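Local coordinates for Myo-inositol-1-phosphate synthase-related protein (Thermotoga maritima MSB8, PDB 3CIN), which belongs to the myo-inositol-1-phosphate synthase family and binds nicotinamide-adenine-dinucleotide on a Rossmann-type nucleotide-binding fold, at residues Thr142-Ala147 with Phe257-Asp262; Ala171-Ala176 with Thr197-Asp202; Phe191-Pro196 with Phe217-Ala222; Gln248-Gly253 with Lys290-Leu295. One frame throughout, in Å; residues are numbered along the deposited sequence. Where two conformers were deposited one is given.

Contact 1 of 4, residues Thr142-Ala147 with Phe257-Asp262; sequences TCTTEA and FLALTD. With NAD (nicotinamide-adenine-dinucleotide), chain F.
Leu260 lays both its methyls over one face of the peptide group joining Glu146 to Ala147, with CD2 3.5 Å from Ala147 N. The second flat group is the adenine of NAD. Cys143 SG sits over the face of its six-membered ring, 3.5 Å from C2A, while Thr144 OG1 comes to the edge at C8A of the five-membered ring. Because the Thr144 hydroxyl lies beside its own backbone N (chi1 -63°), its methyl is turned the other way and presses on Ala259: CG2 to CB is only 3.3 Å, tighter than ordinary packing. Ala259 CB also rests near Thr145 O. No hydrogen bond joins the two segments; Cys143 O and Thr145 OG1 turn to the cofactor instead. Its ribose hydroxyl O2D donates to Thr145 OG1 at 2.7 Å, and O3D donates to Cys143 O at 2.7 Å. Thr145 OG1 is also hydrogen-bonded to Asp256, just ahead of the 257-262 segment, so the same threonine joins cofactor and second loop. The ribose is thus held from the loop that follows strand 138-141, and a dinucleotide lying on the loop after a parallel strand is characteristic of a Rossmann-type fold.

Contact 2 of 4, residues Ala171-Ala176 with Thr197-Asp202; sequences ATQVYA and TFIAND. With MG (magnesium ion), chain E; NAD (nicotinamide-adenine-dinucleotide), chain F.
This is a buried, largely apolar contact in which Thr172, Gln173 and Ala176, near the start of helix 171-186, pack on Thr197 and Ile199 of the loop between strand 189-193 and helix 203-211. Ile199 spans one helical turn: its CG1 lies 3.7 Å from Thr172 CG2, and its CD1 reaches Ala176 CB at 3.8 Å. With chi1 at -62°, CG1 stands beside the backbone N and CG2 opposite it, and both branches meet the helix. Thr197 brings its methyl to Thr172 CG2, 4.1 Å away, and crosses the Gln173 chain at about a right angle. The two threonine hydroxyls turn to a common partner, the carboxylate of Glu146.

A water supplies the polar link. It accepts from Gln173 NE2 at 2.9 Å and spends its protons on Phe198 O and Asp202 OD2, each 2.7 Å off. Ile199 to Asp202 form a type I turn, from which Asn201 OD1 binds the magnesium ion at 2.5 Å; carbonyls of Pro366, Pro368 and Glu371 complete the protein part of that site. From the helix, Tyr175 OH donates to NAD N1A at 2.6 Å, the adenine nitrogen lying in the plane of the phenol ring. Helix 171-186, lining the adenine pocket, leads into strand 189-193, and the loop beyond packs back on the helix start, within the alternating alpha/beta order of a Rossmann-type fold.

Contact 3 of 4, residues Phe191-Pro196 with Phe217-Ala222; sequences FVNVIP and FGDDGA. With NAD (nicotinamide-adenine-dinucleotide), chain F.
Phe191 and Asn193 reach across to Phe217 with both backbone groups of that residue used: Phe217 N donates to Phe191 O at 2.9 Å, and Phe217 O accepts from Asn193 N at 2.8 Å, nearly straight at 172°. Val192 between them turns its own N and O to strand 138-141, while its CG2 packs against Phe217 CD2. These are neighbouring parallel strands of the Rossmann-type sheet, and past their ends the chains stay paired as they open into the NAD pocket. There Gly221 N donates to Val194 O at 2.9 Å, coming from above the carbonyl plane, and NAD C6N lies 3.2 Å from the same Val194 O. Asp220 N makes a weak bond to Asn193 O.

The buried Asn193 amide is satisfied at both ends. With CG opposite the backbone N (chi1 -178°), ND2 reaches Asp219 OD1 at 2.9 Å; the acceptor lies in the amide plane but is met well above the carboxylate plane. OD1 takes a bond from Asn141 ND2 and a weak one from Ile195 N. Asp219, which follows a cis peptide, is further bonded by Ala200 N at OD1 and by the magnesium ligand Asn201, through ND2, at OD2.

Contact 4 of 4, residues Gln248-Gly253 with Lys290-Leu295; sequences QFNIGG and KPTGYL
Asn250 reaches from its strand toward the irregular stretch 290-292 of the neighbouring strand, and its side chain can be followed outward. CB passes 4.0 Å from Thr292 OG1. CG keeps about the same distance from that hydroxyl and from Lys290 O. At the tip ND2 spends both protons: one on Thr292 OG1 at 3.0 Å, the other on Lys290 O at 3.2 Å, each nearly straight and close to the amide plane, which fixes the rotation of the group. OD1 faces the other way, taking a weak bond from Gln248 NE2 and lying 2.8 Å from a water that accepts from Lys290 N. A chi1 of 25°, away from any staggered position, goes with this placement of the amide.

Beyond Asn250 the backbones pair in parallel: Gly293 N donates to Asn250 O, Gly252 N to Gly293 O, and Leu295 N to Gly252 O at 2.7 Å. Thr292 CG2 lies 3.5 Å from Ile251 CA, and Ile251 CD1 meets Leu295 CB at 3.8 Å. At the far end Tyr294 CE1 approaches Gly253 O to 3.5 Å, and a water bridges that carbonyl to the phenol oxygen.

Strand 242-252 runs between its parallel partner 287-294, reached through helices 262-272 and 276-281, and the antiparallel strand 301-311. Tyr288 and His287 of the second subunit pack on Ile251 and Leu295, while Phe257 and Leu258 of the same chain lean on Thr292 and Tyr294.

Contacts 1, 2 and 3 gather round the cofactor, all three touching NAD. Contacts 2 and 3 lie closest, centres 9 Å apart, and share the run from helix 171-186 through strand 189-193 to the loop that follows it; their segments alternate along the chain. Both are nested inside the loop closed by contact 1, whose first half follows strand 138-141 of the same parallel sheet. Contact 4 belongs to the separate mixed sheet, its centre 24 Å from contact 2, yet it touches contact 1 through Phe257 and Leu258. Contact 1 thus joins a loop after strand 138-141 of the dinucleotide-binding sheet to one after strand 242-252 of the mixed sheet, which packs on the second subunit.

Contact 1 of 4, residues Thr142-Ala147 with Phe257-Asp262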
# COMPACT_ATOMS: atom_id res chain seq x y z
N THR A 142 4.58 22.83 23.53
CA THR A 142 4.84 22.40 22.15
C THR A 142 6.32 22.68 21.68
O THR A 142 6.57 23.04 20.48
CB THR A 142 3.79 23.00 21.16
OG1 THR A 142 3.68 24.40 21.39
CG2 THR A 142 2.37 22.38 21.39
N CYS A 143 7.27 22.58 22.63
CA CYS A 143 8.68 22.80 22.38
C CYS A 143 9.33 21.65 21.60
O CYS A 143 8.80 20.55 21.57
CB CYS A 143 9.48 23.00 23.69
SG CYS A 143 9.04 24.52 24.52
N THR A 144 10.47 21.93 20.97
CA THR A 144 11.32 20.99 20.25
C THR A 144 11.56 19.73 21.08
O THR A 144 11.76 19.78 22.28
CB THR A 144 12.67 21.66 19.92
OG1 THR A 144 12.45 22.79 19.04
CG2 THR A 144 13.70 20.72 19.29
N THR A 145 11.48 18.57 20.43
CA THR A 145 11.82 17.30 21.08
C THR A 145 13.21 17.31 21.73
O THR A 145 14.15 17.85 21.18
CB THR A 145 11.77 16.15 20.01
OG1 THR A 145 10.55 16.21 19.27
CG2 THR A 145 11.88 14.81 20.62
N GLU A 146 13.34 16.62 22.89
CA GLU A 146 14.45 16.74 23.83
C GLU A 146 15.06 15.40 24.18
O GLU A 146 14.34 14.39 24.26
CB GLU A 146 14.03 17.32 25.17
CG GLU A 146 13.30 18.64 25.07
CD GLU A 146 12.58 19.04 26.32
OE1 GLU A 146 12.30 18.17 27.16
OE2 GLU A 146 12.24 20.23 26.41
N ALA A 147 16.38 15.38 24.31
CA ALA A 147 17.08 14.20 24.86
C ALA A 147 16.97 14.32 26.40
O ALA A 147 17.77 15.02 27.02
CB ALA A 147 18.52 14.19 24.43
N PHE A 257 12.36 16.96 13.41
CA PHE A 257 12.89 15.59 13.23
C PHE A 257 14.42 15.47 13.22
O PHE A 257 14.96 14.36 13.31
CB PHE A 257 12.31 14.93 11.99
CG PHE A 257 10.77 14.94 11.95
CD1 PHE A 257 10.01 14.78 13.12
CD2 PHE A 257 10.11 15.07 10.74
CE1 PHE A 257 8.63 14.84 13.06
CE2 PHE A 257 8.73 15.11 10.69
CZ PHE A 257 8.01 15.02 11.82
N LEU A 258 15.10 16.61 13.12
CA LEU A 258 16.55 16.63 13.19
C LEU A 258 17.07 17.14 14.56
O LEU A 258 18.27 17.33 14.73
CB LEU A 258 17.08 17.54 12.11
CG LEU A 258 16.72 17.16 10.68
CD1 LEU A 258 17.03 18.33 9.74
CD2 LEU A 258 17.41 15.88 10.29
N ALA A 259 16.17 17.34 15.51
CA ALA A 259 16.51 17.97 16.79
C ALA A 259 17.54 17.21 17.62
O ALA A 259 18.37 17.84 18.26
CB ALA A 259 15.22 18.26 17.61
N LEU A 260 17.54 15.88 17.54
CA LEU A 260 18.33 15.07 18.44
C LEU A 260 19.53 14.49 17.65
O LEU A 260 19.38 14.06 16.50
CB LEU A 260 17.50 13.89 19.04
CG LEU A 260 16.33 14.20 19.98
CD1 LEU A 260 15.98 12.98 20.91
CD2 LEU A 260 16.60 15.38 20.77
N THR A 261 20.70 14.50 18.26
CA THR A 261 21.84 13.80 17.71
C THR A 261 21.63 12.29 17.86
O THR A 261 20.72 11.87 18.57
CB THR A 261 23.11 14.19 18.43
OG1 THR A 261 22.91 14.01 19.83
CG2 THR A 261 23.47 15.66 18.14
N ASP A 262 22.44 11.48 17.19
CA ASP A 262 22.41 10.04 17.46
C ASP A 262 22.68 9.75 18.95
O ASP A 262 22.01 8.92 19.56
CB ASP A 262 23.41 9.29 16.54
CG ASP A 262 22.78 8.90 15.19
OD1 ASP A 262 21.67 9.39 14.85
OD2 ASP A 262 23.39 8.08 14.46
PA NAD F . 8.56 22.92 15.61
O1A NAD F . 7.87 23.45 14.38
O2A NAD F . 10.04 22.87 15.44
O5B NAD F . 8.25 23.97 16.75
C5B NAD F . 8.96 23.92 17.98
C4B NAD F . 9.04 25.35 18.50
O4B NAD F . 9.53 25.33 19.83
C3B NAD F . 9.96 26.27 17.70
O3B NAD F . 9.37 27.53 17.49
C2B NAD F . 11.19 26.40 18.60
O2B NAD F . 11.95 27.54 18.30
C1B NAD F . 10.53 26.37 19.96
N9A NAD F . 11.41 26.00 21.08
C8A NAD F . 12.39 25.02 21.02
N7A NAD F . 12.88 24.89 22.30
C5A NAD F . 12.23 25.78 23.10
C6A NAD F . 12.39 26.14 24.44
N6A NAD F . 13.27 25.51 25.28
N1A NAD F . 11.51 27.08 24.96
C2A NAD F . 10.58 27.69 24.14
N3A NAD F . 10.46 27.40 22.79
C4A NAD F . 11.30 26.46 22.31
O3 NAD F . 7.96 21.53 16.03
PN NAD F . 6.45 21.10 15.95
O1N NAD F . 6.28 20.26 14.73
O2N NAD F . 5.56 22.25 16.27
O5D NAD F . 6.37 20.06 17.15
C5D NAD F . 6.36 20.52 18.49
C4D NAD F . 6.54 19.37 19.47
O4D NAD F . 5.40 18.55 19.41
C3D NAD F . 7.75 18.47 19.24
O3D NAD F . 8.30 18.06 20.52
C2D NAD F . 7.11 17.26 18.59
O2D NAD F . 7.85 16.06 18.85
C1D NAD F . 5.80 17.21 19.35
N1N NAD F . 4.77 16.43 18.66
C2N NAD F . 4.37 16.79 17.44
C3N NAD F . 3.34 15.98 16.87
C7N NAD F . 2.70 16.48 15.66
O7N NAD F . 3.23 17.62 15.13
N7N NAD F . 1.65 15.82 15.15
C4N NAD F . 2.81 14.89 17.53
C5N NAD F . 3.26 14.54 18.77
C6N NAD F . 4.25 15.36 19.34

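Contact 2 of 4, residues Ala171-Ala176 with Thr197-Asp202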
# COMPACT_ATOMS: atom_id res chain seq x y z
N ALA A 171 14.41 21.75 28.86
CA ALA A 171 13.53 22.92 28.98
C ALA A 171 12.16 22.53 29.52
O ALA A 171 11.62 23.21 30.37
CB ALA A 171 13.40 23.65 27.64
N THR A 172 11.56 21.49 28.97
CA THR A 172 10.24 21.04 29.42
C THR A 172 10.26 20.70 30.91
O THR A 172 9.29 21.03 31.63
CB THR A 172 9.80 19.79 28.62
OG1 THR A 172 9.65 20.14 27.23
CG2 THR A 172 8.52 19.20 29.19
N GLN A 173 11.36 20.11 31.41
CA GLN A 173 11.46 19.82 32.85
C GLN A 173 11.46 21.11 33.66
O GLN A 173 10.83 21.20 34.67
CB GLN A 173 12.66 18.96 33.13
CG GLN A 173 12.51 17.56 32.54
CD GLN A 173 13.80 16.73 32.67
OE1 GLN A 173 14.91 17.26 32.54
NE2 GLN A 173 13.66 15.40 32.90
N VAL A 174 12.18 22.12 33.20
CA VAL A 174 12.23 23.41 33.87
C VAL A 174 10.87 24.10 33.78
O VAL A 174 10.36 24.67 34.80
CB VAL A 174 13.34 24.29 33.28
CG1 VAL A 174 13.30 25.71 33.91
CG2 VAL A 174 14.74 23.65 33.49
N TYR A 175 10.25 24.07 32.60
CA TYR A 175 8.91 24.68 32.46
C TYR A 175 7.81 24.04 33.33
O TYR A 175 7.01 24.78 33.92
CB TYR A 175 8.47 24.68 31.02
CG TYR A 175 9.20 25.57 30.08
CD1 TYR A 175 9.47 26.91 30.37
CD2 TYR A 175 9.58 25.11 28.81
CE1 TYR A 175 10.07 27.73 29.45
CE2 TYR A 175 10.17 25.94 27.89
CZ TYR A 175 10.44 27.26 28.22
OH TYR A 175 11.10 28.08 27.30
N ALA A 176 7.77 22.71 33.42
CA ALA A 176 6.82 22.03 34.30
C ALA A 176 7.05 22.36 35.81
O ALA A 176 6.11 22.47 36.60
CB ALA A 176 6.90 20.49 34.08
N THR A 197 8.94 14.01 26.33
CA THR A 197 9.60 14.08 27.62
C THR A 197 8.65 13.70 28.73
O THR A 197 7.51 14.17 28.78
CB THR A 197 10.08 15.52 27.86
OG1 THR A 197 11.05 15.86 26.86
CG2 THR A 197 10.62 15.73 29.30
N PHE A 198 9.10 12.80 29.60
CA PHE A 198 8.25 12.37 30.70
C PHE A 198 7.97 13.53 31.69
O PHE A 198 8.88 14.13 32.27
CB PHE A 198 8.91 11.27 31.52
CG PHE A 198 8.95 9.90 30.88
CD1 PHE A 198 8.65 9.66 29.55
CD2 PHE A 198 9.34 8.82 31.66
CE1 PHE A 198 8.73 8.37 29.06
CE2 PHE A 198 9.43 7.58 31.15
CZ PHE A 198 9.14 7.35 29.88
N ILE A 199 6.68 13.86 31.83
CA ILE A 199 6.21 14.76 32.86
C ILE A 199 5.07 14.03 33.62
O ILE A 199 5.18 13.64 34.82
CB ILE A 199 5.81 16.12 32.30
CG1 ILE A 199 7.01 16.81 31.64
CG2 ILE A 199 5.21 16.98 33.43
CD1 ILE A 199 8.16 17.18 32.59
N ALA A 200 3.98 13.73 32.90
CA ALA A 200 2.93 12.86 33.46
C ALA A 200 3.43 11.47 33.90
O ALA A 200 2.96 10.90 34.87
CB ALA A 200 1.72 12.75 32.52
N ASN A 201 4.46 10.97 33.19
CA ASN A 201 5.06 9.67 33.48
C ASN A 201 6.31 9.70 34.35
O ASN A 201 6.98 8.69 34.54
CB ASN A 201 5.37 8.96 32.14
CG ASN A 201 4.14 8.50 31.48
OD1 ASN A 201 3.57 7.46 31.85
ND2 ASN A 201 3.68 9.26 30.50
N ASP A 202 6.60 10.85 34.95
CA ASP A 202 7.72 10.98 35.89
C ASP A 202 7.11 11.25 37.25
O ASP A 202 6.54 12.28 37.46
CB ASP A 202 8.65 12.11 35.49
CG ASP A 202 9.96 12.22 36.38
OD1 ASP A 202 10.01 11.62 37.50
OD2 ASP A 202 10.91 12.93 35.93
MG MG E . 1.99 5.52 31.68
PA NAD F . 8.56 22.92 15.61
O1A NAD F . 7.87 23.45 14.38
O2A NAD F . 10.04 22.87 15.44
O5B NAD F . 8.25 23.97 16.75
C5B NAD F . 8.96 23.92 17.98
C4B NAD F . 9.04 25.35 18.50
O4B NAD F . 9.53 25.33 19.83
C3B NAD F . 9.96 26.27 17.70
O3B NAD F . 9.37 27.53 17.49
C2B NAD F . 11.19 26.40 18.60
O2B NAD F . 11.95 27.54 18.30
C1B NAD F . 10.53 26.37 19.96
N9A NAD F . 11.41 26.00 21.08
C8A NAD F . 12.39 25.02 21.02
N7A NAD F . 12.88 24.89 22.30
C5A NAD F . 12.23 25.78 23.10
C6A NAD F . 12.39 26.14 24.44
N6A NAD F . 13.27 25.51 25.28
N1A NAD F . 11.51 27.08 24.96
C2A NAD F . 10.58 27.69 24.14
N3A NAD F . 10.46 27.40 22.79
C4A NAD F . 11.30 26.46 22.31
O3 NAD F . 7.96 21.53 16.03
PN NAD F . 6.45 21.10 15.95
O1N NAD F . 6.28 20.26 14.73
O2N NAD F . 5.56 22.25 16.27
O5D NAD F . 6.37 20.06 17.15
C5D NAD F . 6.36 20.52 18.49
C4D NAD F . 6.54 19.37 19.47
O4D NAD F . 5.40 18.55 19.41
C3D NAD F . 7.75 18.47 19.24
O3D NAD F . 8.30 18.06 20.52
C2D NAD F . 7.11 17.26 18.59
O2D NAD F . 7.85 16.06 18.85
C1D NAD F . 5.80 17.21 19.35
N1N NAD F . 4.77 16.43 18.66
C2N NAD F . 4.37 16.79 17.44
C3N NAD F . 3.34 15.98 16.87
C7N NAD F . 2.70 16.48 15.66
O7N NAD F . 3.23 17.62 15.13
N7N NAD F . 1.65 15.82 15.15
C4N NAD F . 2.81 14.89 17.53
C5N NAD F . 3.26 14.54 18.77
C6N NAD F . 4.25 15.36 19.34
O HOH W 1 11.27 13.94 33.45
O HOH W 2 2.28 5.01 29.37
O HOH W 3 3.78 4.04 31.81

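Contact 3 of 4, residues Phe191-Pro196 with Phe217-Ala222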
# COMPACT_ATOMS: atom_id res chain seq x y z
N PHE A 191 -1.01 21.98 33.11
CA PHE A 191 0.13 21.91 32.21
C PHE A 191 -0.14 20.74 31.26
O PHE A 191 -0.36 19.61 31.71
CB PHE A 191 1.39 21.64 33.01
CG PHE A 191 2.67 21.66 32.20
CD1 PHE A 191 3.31 22.86 31.91
CD2 PHE A 191 3.24 20.49 31.73
CE1 PHE A 191 4.47 22.90 31.13
CE2 PHE A 191 4.46 20.49 30.99
CZ PHE A 191 5.08 21.72 30.70
N VAL A 192 -0.16 21.03 29.96
CA VAL A 192 -0.42 20.01 28.90
C VAL A 192 0.85 19.72 28.14
O VAL A 192 1.36 20.53 27.43
CB VAL A 192 -1.55 20.51 27.95
CG1 VAL A 192 -1.82 19.51 26.84
CG2 VAL A 192 -2.82 20.79 28.73
N ASN A 193 1.36 18.50 28.28
CA ASN A 193 2.61 18.13 27.67
C ASN A 193 2.38 17.21 26.52
O ASN A 193 2.13 16.04 26.72
CB ASN A 193 3.50 17.40 28.68
CG ASN A 193 4.84 17.05 28.09
OD1 ASN A 193 5.33 17.79 27.27
ND2 ASN A 193 5.36 15.89 28.41
N VAL A 194 2.47 17.75 25.33
CA VAL A 194 2.24 16.93 24.14
C VAL A 194 3.51 16.47 23.47
O VAL A 194 3.41 15.92 22.39
CB VAL A 194 1.24 17.58 23.15
CG1 VAL A 194 -0.18 17.53 23.78
CG2 VAL A 194 1.65 18.96 22.76
N ILE A 195 4.67 16.63 24.11
CA ILE A 195 5.95 16.12 23.59
C ILE A 195 6.40 14.89 24.41
O ILE A 195 5.76 14.55 25.41
CB ILE A 195 7.03 17.26 23.47
CG1 ILE A 195 7.79 17.48 24.78
CG2 ILE A 195 6.37 18.57 23.00
CD1 ILE A 195 9.11 18.30 24.60
N PRO A 196 7.41 14.15 23.90
CA PRO A 196 7.78 12.88 24.52
C PRO A 196 8.32 12.90 25.93
O PRO A 196 8.21 11.92 26.67
CB PRO A 196 8.77 12.26 23.52
CG PRO A 196 8.55 12.93 22.25
CD PRO A 196 8.10 14.34 22.61
N PHE A 217 -1.57 16.96 32.09
CA PHE A 217 -1.90 15.95 31.05
C PHE A 217 -0.60 15.63 30.32
O PHE A 217 0.19 16.52 29.93
CB PHE A 217 -2.92 16.45 30.04
CG PHE A 217 -4.30 16.84 30.62
CD1 PHE A 217 -4.83 16.28 31.78
CD2 PHE A 217 -5.07 17.78 29.90
CE1 PHE A 217 -6.13 16.65 32.21
CE2 PHE A 217 -6.31 18.12 30.31
CZ PHE A 217 -6.84 17.61 31.48
N GLY A 218 -0.42 14.35 30.03
CA GLY A 218 0.76 13.94 29.26
C GLY A 218 0.80 12.43 29.17
O GLY A 218 -0.04 11.77 29.78
N ASP A 219 1.78 11.89 28.45
CA ASP A 219 2.82 12.61 27.65
C ASP A 219 2.74 12.15 26.17
O ASP A 219 2.38 11.02 25.90
CB ASP A 219 4.24 12.27 28.18
CG ASP A 219 4.42 12.65 29.67
OD1 ASP A 219 4.05 13.79 30.01
OD2 ASP A 219 4.90 11.83 30.48
N ASP A 220 3.11 13.03 25.26
CA ASP A 220 3.32 12.78 23.81
C ASP A 220 1.95 12.69 23.12
O ASP A 220 1.26 11.70 23.26
CB ASP A 220 4.12 11.51 23.57
CG ASP A 220 4.88 11.53 22.24
OD1 ASP A 220 4.82 12.54 21.54
OD2 ASP A 220 5.57 10.53 21.98
N GLY A 221 1.59 13.69 22.33
CA GLY A 221 0.28 13.67 21.66
C GLY A 221 0.02 12.44 20.79
O GLY A 221 0.93 11.96 20.11
N ALA A 222 -1.21 11.92 20.83
CA ALA A 222 -1.59 10.67 20.13
C ALA A 222 -1.94 10.94 18.70
O ALA A 222 -3.14 10.91 18.32
CB ALA A 222 -2.77 9.96 20.84
PA NAD F . 8.56 22.92 15.61
O1A NAD F . 7.87 23.45 14.38
O2A NAD F . 10.04 22.87 15.44
O5B NAD F . 8.25 23.97 16.75
C5B NAD F . 8.96 23.92 17.98
C4B NAD F . 9.04 25.35 18.50
O4B NAD F . 9.53 25.33 19.83
C3B NAD F . 9.96 26.27 17.70
O3B NAD F . 9.37 27.53 17.49
C2B NAD F . 11.19 26.40 18.60
O2B NAD F . 11.95 27.54 18.30
C1B NAD F . 10.53 26.37 19.96
N9A NAD F . 11.41 26.00 21.08
C8A NAD F . 12.39 25.02 21.02
N7A NAD F . 12.88 24.89 22.30
C5A NAD F . 12.23 25.78 23.10
C6A NAD F . 12.39 26.14 24.44
N6A NAD F . 13.27 25.51 25.28
N1A NAD F . 11.51 27.08 24.96
C2A NAD F . 10.58 27.69 24.14
N3A NAD F . 10.46 27.40 22.79
C4A NAD F . 11.30 26.46 22.31
O3 NAD F . 7.96 21.53 16.03
PN NAD F . 6.45 21.10 15.95
O1N NAD F . 6.28 20.26 14.73
O2N NAD F . 5.56 22.25 16.27
O5D NAD F . 6.37 20.06 17.15
C5D NAD F . 6.36 20.52 18.49
C4D NAD F . 6.54 19.37 19.47
O4D NAD F . 5.40 18.55 19.41
C3D NAD F . 7.75 18.47 19.24
O3D NAD F . 8.30 18.06 20.52
C2D NAD F . 7.11 17.26 18.59
O2D NAD F . 7.85 16.06 18.85
C1D NAD F . 5.80 17.21 19.35
N1N NAD F . 4.77 16.43 18.66
C2N NAD F . 4.37 16.79 17.44
C3N NAD F . 3.34 15.98 16.87
C7N NAD F . 2.70 16.48 15.66
O7N NAD F . 3.23 17.62 15.13
N7N NAD F . 1.65 15.82 15.15
C4N NAD F . 2.81 14.89 17.53
C5N NAD F . 3.26 14.54 18.77
C6N NAD F . 4.25 15.36 19.34

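Contact 4 of 4, residues Gln248-Gly253 with Lys290-Leu295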
# COMPACT_ATOMS: atom_id res chain seq x y z
N GLN A 248 6.90 -0.33 11.43
CA GLN A 248 6.24 0.98 11.24
C GLN A 248 7.30 1.90 10.72
O GLN A 248 8.43 1.88 11.24
CB GLN A 248 5.66 1.46 12.56
CG GLN A 248 4.98 2.77 12.44
CD GLN A 248 4.44 3.21 13.75
OE1 GLN A 248 3.53 2.60 14.26
NE2 GLN A 248 5.00 4.28 14.32
N PHE A 249 7.00 2.63 9.65
CA PHE A 249 7.94 3.59 9.09
C PHE A 249 7.24 4.90 9.09
O PHE A 249 6.08 4.93 8.70
CB PHE A 249 8.27 3.18 7.68
CG PHE A 249 9.18 4.14 6.91
CD1 PHE A 249 10.45 4.45 7.38
CD2 PHE A 249 8.78 4.66 5.69
CE1 PHE A 249 11.30 5.29 6.63
CE2 PHE A 249 9.61 5.51 4.97
CZ PHE A 249 10.88 5.80 5.43
N ASN A 250 7.92 5.98 9.51
CA ASN A 250 7.30 7.31 9.51
C ASN A 250 8.35 8.34 9.12
O ASN A 250 9.46 8.30 9.62
CB ASN A 250 6.64 7.62 10.84
CG ASN A 250 7.25 6.84 12.01
OD1 ASN A 250 7.13 5.59 12.10
ND2 ASN A 250 7.92 7.56 12.89
N ILE A 251 8.03 9.22 8.19
CA ILE A 251 8.98 10.19 7.68
C ILE A 251 8.24 11.48 7.32
O ILE A 251 7.10 11.44 6.87
CB ILE A 251 9.75 9.64 6.50
CG1 ILE A 251 10.88 10.50 6.05
CG2 ILE A 251 8.86 9.32 5.20
CD1 ILE A 251 11.81 9.76 5.16
N GLY A 252 8.92 12.60 7.47
CA GLY A 252 8.32 13.89 7.16
C GLY A 252 9.40 14.96 7.05
O GLY A 252 10.58 14.66 7.16
N GLY A 253 8.96 16.19 6.82
CA GLY A 253 9.83 17.29 6.45
C GLY A 253 9.94 18.41 7.47
O GLY A 253 10.46 19.50 7.12
N LYS A 290 10.18 3.46 15.41
CA LYS A 290 11.35 4.38 15.58
C LYS A 290 10.88 5.80 15.42
O LYS A 290 9.75 6.06 15.03
CB LYS A 290 12.42 4.11 14.51
CG LYS A 290 12.94 2.73 14.44
CD LYS A 290 13.60 2.27 15.72
CE LYS A 290 14.37 0.97 15.49
NZ LYS A 290 14.32 0.07 16.68
N PRO A 291 11.73 6.75 15.83
CA PRO A 291 11.49 8.15 15.51
C PRO A 291 11.30 8.45 14.02
O PRO A 291 11.87 7.75 13.14
CB PRO A 291 12.81 8.85 15.93
CG PRO A 291 13.61 7.84 16.81
CD PRO A 291 12.90 6.52 16.72
N THR A 292 10.54 9.52 13.78
CA THR A 292 10.29 9.99 12.44
C THR A 292 11.58 10.44 11.78
O THR A 292 12.36 11.22 12.38
CB THR A 292 9.22 11.08 12.43
OG1 THR A 292 8.04 10.57 13.08
CG2 THR A 292 8.91 11.50 10.95
N GLY A 293 11.81 9.94 10.55
CA GLY A 293 12.90 10.30 9.67
C GLY A 293 12.63 11.61 8.92
O GLY A 293 11.50 12.10 8.91
N TYR A 294 13.67 12.19 8.32
CA TYR A 294 13.55 13.50 7.66
C TYR A 294 13.67 13.47 6.17
O TYR A 294 14.68 12.95 5.60
CB TYR A 294 14.61 14.48 8.25
CG TYR A 294 14.56 15.88 7.71
CD1 TYR A 294 13.66 16.82 8.23
CD2 TYR A 294 15.42 16.27 6.71
CE1 TYR A 294 13.60 18.09 7.71
CE2 TYR A 294 15.39 17.56 6.22
CZ TYR A 294 14.47 18.45 6.73
OH TYR A 294 14.46 19.73 6.25
N LEU A 295 12.69 14.09 5.50
CA LEU A 295 12.73 14.30 4.07
C LEU A 295 11.98 15.61 3.78
O LEU A 295 10.78 15.70 3.89
CB LEU A 295 12.11 13.11 3.32
CG LEU A 295 12.04 13.06 1.80
CD1 LEU A 295 13.37 13.32 1.16
CD2 LEU A 295 11.42 11.76 1.42
O HOH W 4 9.09 3.80 12.85
O HOH W 5 10.54 5.55 11.11
O HOH W 6 12.29 21.37 7.02